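Local coordinates for protein fimbrial subunit CupB6 (Pseudomonas aeruginosa, PDB 5CYL) that probably serves as the adhesive tip of a chaperone-usher pilus, presumably promoting attachment to surfaces and biofilm formation, at residues Asn63-Gly68 with Thr151-Ala156; Pro105-Lys110 with Ala164-Val169. One frame throughout, in Å; residues are numbered along the deposited sequence.

Contact 1 (Asn63-Gly68 with Thr151-Ala156); sequences NWSGVG and TLNLWA
Leu152 lies against the indole of Trp64 on one face of an antiparallel strand pair: its CB sits 3.9 Å from the centroid of the six-membered ring, 14° off the ring normal, a CH-pi contact. Leu152 CG is anti to the backbone N (chi1 177°), which brings CD1 over the same ring system, 3.7 Å from Trp64 CE2. These two contacts make this the tightly packed part. The two residues form the non-hydrogen-bonded pair, between the hydrogen-bonded pairs Asn63-Asn153 and Ser65-Thr151.

The other face is polar. Asn153 ND2 donates to Ser65 OG at 2.8 Å, with OG in the amide plane. The same nitrogen reaches Asn63 OD1 at 3.2 Å and the backbone O of Asn63 from above their carbonyl planes. Ser65 OG also bonds Thr151 OG1 (2.9 Å). Asn63 ND2 turns to the carbonyl of Asp102. The loose side begins at partly exposed Ser65 and Thr151, past which Gly66-Gly68 leave as an exposed loop.

The in-plane bond to Ser65, with that of Asn153 OD1 to Ser187, probably fixes which way the amide is turned, the Asn63 oxygens being off-plane additions; the amide thus links Asn63, Ser65 and Ser187, opposite the apolar Trp64-Leu152 pair.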
loop_
_atom_site.group_PDB
_atom_site.type_symbol
_atom_site.label_atom_id
_atom_site.label_comp_id
_atom_site.label_asym_id
_atom_site.label_seq_id
_atom_site.Cartn_x
_atom_site.Cartn_y
_atom_site.Cartn_z
ATOM N N ASN A 63 16.305 15.741 -17.762
ATOM C CA ASN A 63 17.165 15.141 -16.744
ATOM C C ASN A 63 16.583 15.401 -15.367
ATOM O O ASN A 63 15.790 16.318 -15.181
ATOM C CB ASN A 63 18.570 15.698 -16.825
ATOM C CG ASN A 63 18.654 17.107 -16.319
ATOM O OD1 ASN A 63 17.727 17.895 -16.438
ATOM N ND2 ASN A 63 19.784 17.443 -15.746
ATOM N N TRP A 64 16.983 14.591 -14.401
ATOM C CA TRP A 64 16.565 14.752 -13.015
ATOM C C TRP A 64 17.729 15.409 -12.315
ATOM O O TRP A 64 18.874 14.930 -12.391
ATOM C CB TRP A 64 16.279 13.406 -12.338
ATOM C CG TRP A 64 14.948 12.825 -12.606
ATOM C CD1 TRP A 64 14.651 11.890 -13.543
ATOM C CD2 TRP A 64 13.718 13.100 -11.926
ATOM N NE1 TRP A 64 13.292 11.584 -13.512
ATOM C CE2 TRP A 64 12.714 12.300 -12.507
ATOM C CE3 TRP A 64 13.371 13.932 -10.879
ATOM C CZ2 TRP A 64 11.387 12.346 -12.103
ATOM C CZ3 TRP A 64 12.032 13.949 -10.455
ATOM C CH2 TRP A 64 11.074 13.169 -11.076
ATOM N N SER A 65 17.461 16.498 -11.615
ATOM C CA SER A 65 18.513 17.120 -10.782
ATOM C C SER A 65 18.076 17.136 -9.331
ATOM O O SER A 65 16.911 16.870 -8.983
ATOM C CB SER A 65 18.837 18.536 -11.251
ATOM O OG SER A 65 17.636 19.257 -11.416
ATOM N N GLY A 66 19.018 17.433 -8.446
ATOM C CA GLY A 66 18.713 17.514 -7.014
ATOM C C GLY A 66 18.937 16.212 -6.295
ATOM O O GLY A 66 18.691 16.091 -5.098
ATOM N N VAL A 67 19.407 15.233 -7.054
ATOM C CA VAL A 67 19.919 13.974 -6.535
ATOM C C VAL A 67 21.062 13.535 -7.464
ATOM O O VAL A 67 20.949 13.632 -8.670
ATOM C CB VAL A 67 18.839 12.879 -6.466
ATOM C CG1 VAL A 67 19.456 11.544 -6.082
ATOM C CG2 VAL A 67 17.743 13.270 -5.485
ATOM N N GLY A 68 22.177 13.121 -6.885
ATOM C CA GLY A 68 23.352 12.746 -7.661
ATOM C C GLY A 68 23.202 11.497 -8.513
ATOM O O GLY A 68 23.729 11.449 -9.592
ATOM N N THR A 151 14.395 17.299 -8.695
ATOM C CA THR A 151 13.575 18.070 -9.621
ATOM C C THR A 151 13.656 17.532 -11.044
ATOM O O THR A 151 14.721 17.162 -11.519
ATOM C CB THR A 151 13.923 19.575 -9.618
ATOM O OG1 THR A 151 15.324 19.744 -9.782
ATOM C CG2 THR A 151 13.519 20.211 -8.314
ATOM N N LEU A 152 12.503 17.471 -11.704
ATOM C CA LEU A 152 12.396 17.020 -13.092
ATOM C C LEU A 152 12.487 18.190 -14.100
ATOM O O LEU A 152 11.597 19.055 -14.134
ATOM C CB LEU A 152 11.052 16.283 -13.304
ATOM C CG LEU A 152 10.802 15.821 -14.761
ATOM C CD1 LEU A 152 11.890 14.803 -15.116
ATOM C CD2 LEU A 152 9.398 15.260 -15.001
ATOM N N ASN A 153 13.510 18.182 -14.951
ATOM C CA ASN A 153 13.690 19.250 -15.944
ATOM C C ASN A 153 13.446 18.794 -17.369
ATOM O O ASN A 153 14.079 17.861 -17.848
ATOM C CB ASN A 153 15.077 19.836 -15.835
ATOM C CG ASN A 153 15.474 20.108 -14.400
ATOM O OD1 ASN A 153 15.045 21.094 -13.788
ATOM N ND2 ASN A 153 16.311 19.259 -13.870
ATOM N N LEU A 154 12.495 19.443 -18.018
ATOM C CA LEU A 154 12.251 19.223 -19.435
ATOM C C LEU A 154 12.827 20.392 -20.206
ATOM O O LEU A 154 12.544 21.546 -19.912
ATOM C CB LEU A 154 10.749 19.097 -19.694
ATOM C CG LEU A 154 10.038 18.041 -18.847
ATOM C CD1 LEU A 154 8.566 17.923 -19.214
ATOM C CD2 LEU A 154 10.713 16.681 -19.001
ATOM N N TRP A 155 13.624 20.102 -21.212
ATOM C CA TRP A 155 14.210 21.160 -22.038
ATOM C C TRP A 155 13.703 21.122 -23.470
ATOM O O TRP A 155 13.934 20.140 -24.178
ATOM C CB TRP A 155 15.711 21.001 -22.066
ATOM C CG TRP A 155 16.345 21.022 -20.709
ATOM C CD1 TRP A 155 16.282 20.050 -19.766
ATOM C CD2 TRP A 155 17.157 22.063 -20.160
ATOM N NE1 TRP A 155 17.014 20.406 -18.667
ATOM C CE2 TRP A 155 17.560 21.643 -18.879
ATOM C CE3 TRP A 155 17.585 23.312 -20.629
ATOM C CZ2 TRP A 155 18.374 22.422 -18.054
ATOM C CZ3 TRP A 155 18.399 24.089 -19.817
ATOM C CH2 TRP A 155 18.782 23.646 -18.535
ATOM N N ALA A 156 13.041 22.174 -23.927
ATOM C CA ALA A 156 12.858 22.363 -25.394
ATOM C C ALA A 156 13.918 23.305 -25.926
ATOM O O ALA A 156 13.930 24.461 -25.560
ATOM C CB ALA A 156 11.491 22.912 -25.713
#

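Contact 2 (Pro105-Lys110 with Ala164-Val169); sequences PHALDK and ASIGSV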
loop_
_atom_site.group_PDB
_atom_site.type_symbol
_atom_site.label_atom_id
_atom_site.label_comp_id
_atom_site.label_asym_id
_atom_site.label_seq_id
_atom_site.Cartn_x
_atom_site.Cartn_y
_atom_site.Cartn_z
ATOM N N PRO A 105 21.157 17.855 -19.036
ATOM C CA PRO A 105 20.077 17.204 -19.775
ATOM C C PRO A 105 20.566 16.336 -20.937
ATOM O O PRO A 105 21.697 16.493 -21.441
ATOM C CB PRO A 105 19.270 18.372 -20.314
ATOM C CG PRO A 105 20.271 19.470 -20.456
ATOM C CD PRO A 105 21.163 19.313 -19.264
ATOM N N HIS A 106 19.707 15.415 -21.352
ATOM C CA HIS A 106 20.022 14.464 -22.437
ATOM C C HIS A 106 19.029 14.601 -23.562
ATOM O O HIS A 106 17.856 14.918 -23.323
ATOM C CB HIS A 106 19.991 13.032 -21.926
ATOM C CG HIS A 106 21.252 12.607 -21.239
ATOM N ND1 HIS A 106 21.815 11.360 -21.419
ATOM C CD2 HIS A 106 22.080 13.275 -20.402
ATOM C CE1 HIS A 106 22.918 11.270 -20.697
ATOM N NE2 HIS A 106 23.108 12.422 -20.082
ATOM N N ALA A 107 19.485 14.375 -24.781
ATOM C CA ALA A 107 18.619 14.564 -25.928
ATOM C C ALA A 107 17.806 13.301 -26.166
ATOM O O ALA A 107 18.362 12.267 -26.504
ATOM C CB ALA A 107 19.448 14.929 -27.140
ATOM N N LEU A 108 16.492 13.415 -25.992
ATOM C CA LEU A 108 15.632 12.231 -26.026
ATOM C C LEU A 108 14.716 12.147 -27.210
ATOM O O LEU A 108 14.218 11.072 -27.524
ATOM C CB LEU A 108 14.814 12.102 -24.747
ATOM C CG LEU A 108 15.711 12.150 -23.509
ATOM C CD1 LEU A 108 14.854 12.301 -22.262
ATOM C CD2 LEU A 108 16.692 10.980 -23.435
ATOM N N ASP A 109 14.467 13.288 -27.839
ATOM C CA ASP A 109 13.607 13.376 -29.011
ATOM C C ASP A 109 13.938 14.654 -29.762
ATOM O O ASP A 109 14.545 15.569 -29.216
ATOM C CB ASP A 109 12.140 13.333 -28.598
ATOM C CG ASP A 109 11.266 12.628 -29.602
ATOM O OD1 ASP A 109 11.801 12.087 -30.609
ATOM O OD2 ASP A 109 10.022 12.621 -29.408
ATOM N N LYS A 110 13.558 14.689 -31.025
ATOM C CA LYS A 110 13.596 15.920 -31.824
ATOM C C LYS A 110 12.272 16.080 -32.535
ATOM O O LYS A 110 11.541 15.119 -32.706
ATOM C CB LYS A 110 14.771 15.923 -32.786
ATOM C CG LYS A 110 15.340 14.555 -33.079
ATOM C CD LYS A 110 16.634 14.598 -33.903
ATOM C CE LYS A 110 17.636 15.612 -33.375
ATOM N NZ LYS A 110 18.984 15.519 -34.014
ATOM N N ALA A 164 22.773 17.979 -33.109
ATOM C CA ALA A 164 22.773 17.270 -31.786
ATOM C C ALA A 164 22.332 15.825 -31.911
ATOM O O ALA A 164 21.306 15.590 -32.524
ATOM C CB ALA A 164 21.845 17.990 -30.813
ATOM N N SER A 165 23.070 14.893 -31.330
ATOM C CA SER A 165 22.683 13.489 -31.427
ATOM C C SER A 165 21.677 13.091 -30.360
ATOM O O SER A 165 21.847 13.443 -29.203
ATOM C CB SER A 165 23.903 12.559 -31.292
ATOM O OG SER A 165 25.138 13.228 -31.508
ATOM N N ILE A 166 20.689 12.279 -30.746
ATOM C CA ILE A 166 19.772 11.625 -29.793
ATOM C C ILE A 166 20.512 10.636 -28.917
ATOM O O ILE A 166 21.368 9.923 -29.418
ATOM C CB ILE A 166 18.603 10.925 -30.486
ATOM C CG1 ILE A 166 17.721 11.955 -31.155
ATOM C CG2 ILE A 166 17.702 10.261 -29.480
ATOM C CD1 ILE A 166 17.555 13.230 -30.349
ATOM N N GLY A 167 20.230 10.639 -27.614
ATOM C CA GLY A 167 20.885 9.744 -26.689
ATOM C C GLY A 167 22.142 10.329 -26.082
ATOM O O GLY A 167 22.749 9.751 -25.182
ATOM N N SER A 168 22.529 11.482 -26.569
ATOM C CA SER A 168 23.716 12.146 -26.085
ATOM C C SER A 168 23.329 13.263 -25.075
ATOM O O SER A 168 22.182 13.756 -25.029
ATOM C CB SER A 168 24.466 12.712 -27.306
ATOM O OG SER A 168 25.865 12.757 -27.102
ATOM N N VAL A 169 24.309 13.726 -24.312
ATOM C CA VAL A 169 24.142 15.001 -23.615
ATOM C C VAL A 169 23.676 16.109 -24.583
ATOM O O VAL A 169 24.190 16.229 -25.685
ATOM C CB VAL A 169 25.432 15.462 -22.951
ATOM C CG1 VAL A 169 25.115 16.528 -21.913
ATOM C CG2 VAL A 169 26.111 14.269 -22.309
#
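Ala107 and the turn Ser165-Ser168 are joined by two nearly straight backbone hydrogen bonds: Ala107 N to Ser168 O at 2.8 Å, and Gly167 N to Ala107 O at 2.7 Å. The turn is type II, whose third position calls for a positive phi; Gly167 (91°) accommodates it, since a CB there would jam against the preceding carbonyl O. Ala107 CB points into the turn, 3.5 Å from Ser165 O.

Lys110 extends along Ile166 to Ala164. Its CB points toward the turn segment; CG then meets the end of Ile166, 3.8 Å from its CD1, and CD runs on past CD1 and CG1 of the same residue, the two chains crossing at a slant. A bend at chi3 (47°) brings CE beside both Ile166 CD1 and the carbonyl of Ala164. At the tip, NZ donates to Ala164 O at 2.8 Å, almost in line with the carbonyl bond, and forms a salt bridge with Glu57. The aliphatic part thus lies on Ile166 while the ammonium has two acceptors, a charged one and a backbone one.

At the other end Val169 CA stands 4.2 Å above one face of the His106 ring, toward its rim, and Val169 CG1 reaches Pro105 O (3.5 Å). His106 NE2 is bonded to Asp102.

Strand 106-112 is an outermost strand of its four-stranded antiparallel sheet. Its inner neighbour is strand 56-65, where Ile60 faces Leu108 and Asp109 in a classic beta bulge; the segment Ala164-Val169, in the loop between strands 151-160 and 185-189, joins strand 106-112 through a single bridge, His106 with Val169, beside the Ala107 bonds.

Contact 1 and contact 2, centres about 14 Å apart, share the four-stranded antiparallel sheet of the N-terminal beta domain, probably the adhesin domain, since the fimbrial pilin family matches the C-terminal part. In it strand 56-65 stands between strands 151-160 and 106-112. Contact 1 is therefore an interior strand pairing, whereas contact 2 adds a turn to the sheet's edge. They meet at Pro105: its CB packs 3.5 Å from Trp155 NE1, and its N lies 3.6 Å from Asn63 ND2. Asp102 serves both, through its carbonyl to Asn63 and its carboxylate to His106. The segments alternate along the chain. The loop after strand 151-160 reaches past strand 56-65 to bond edge strand 106-112.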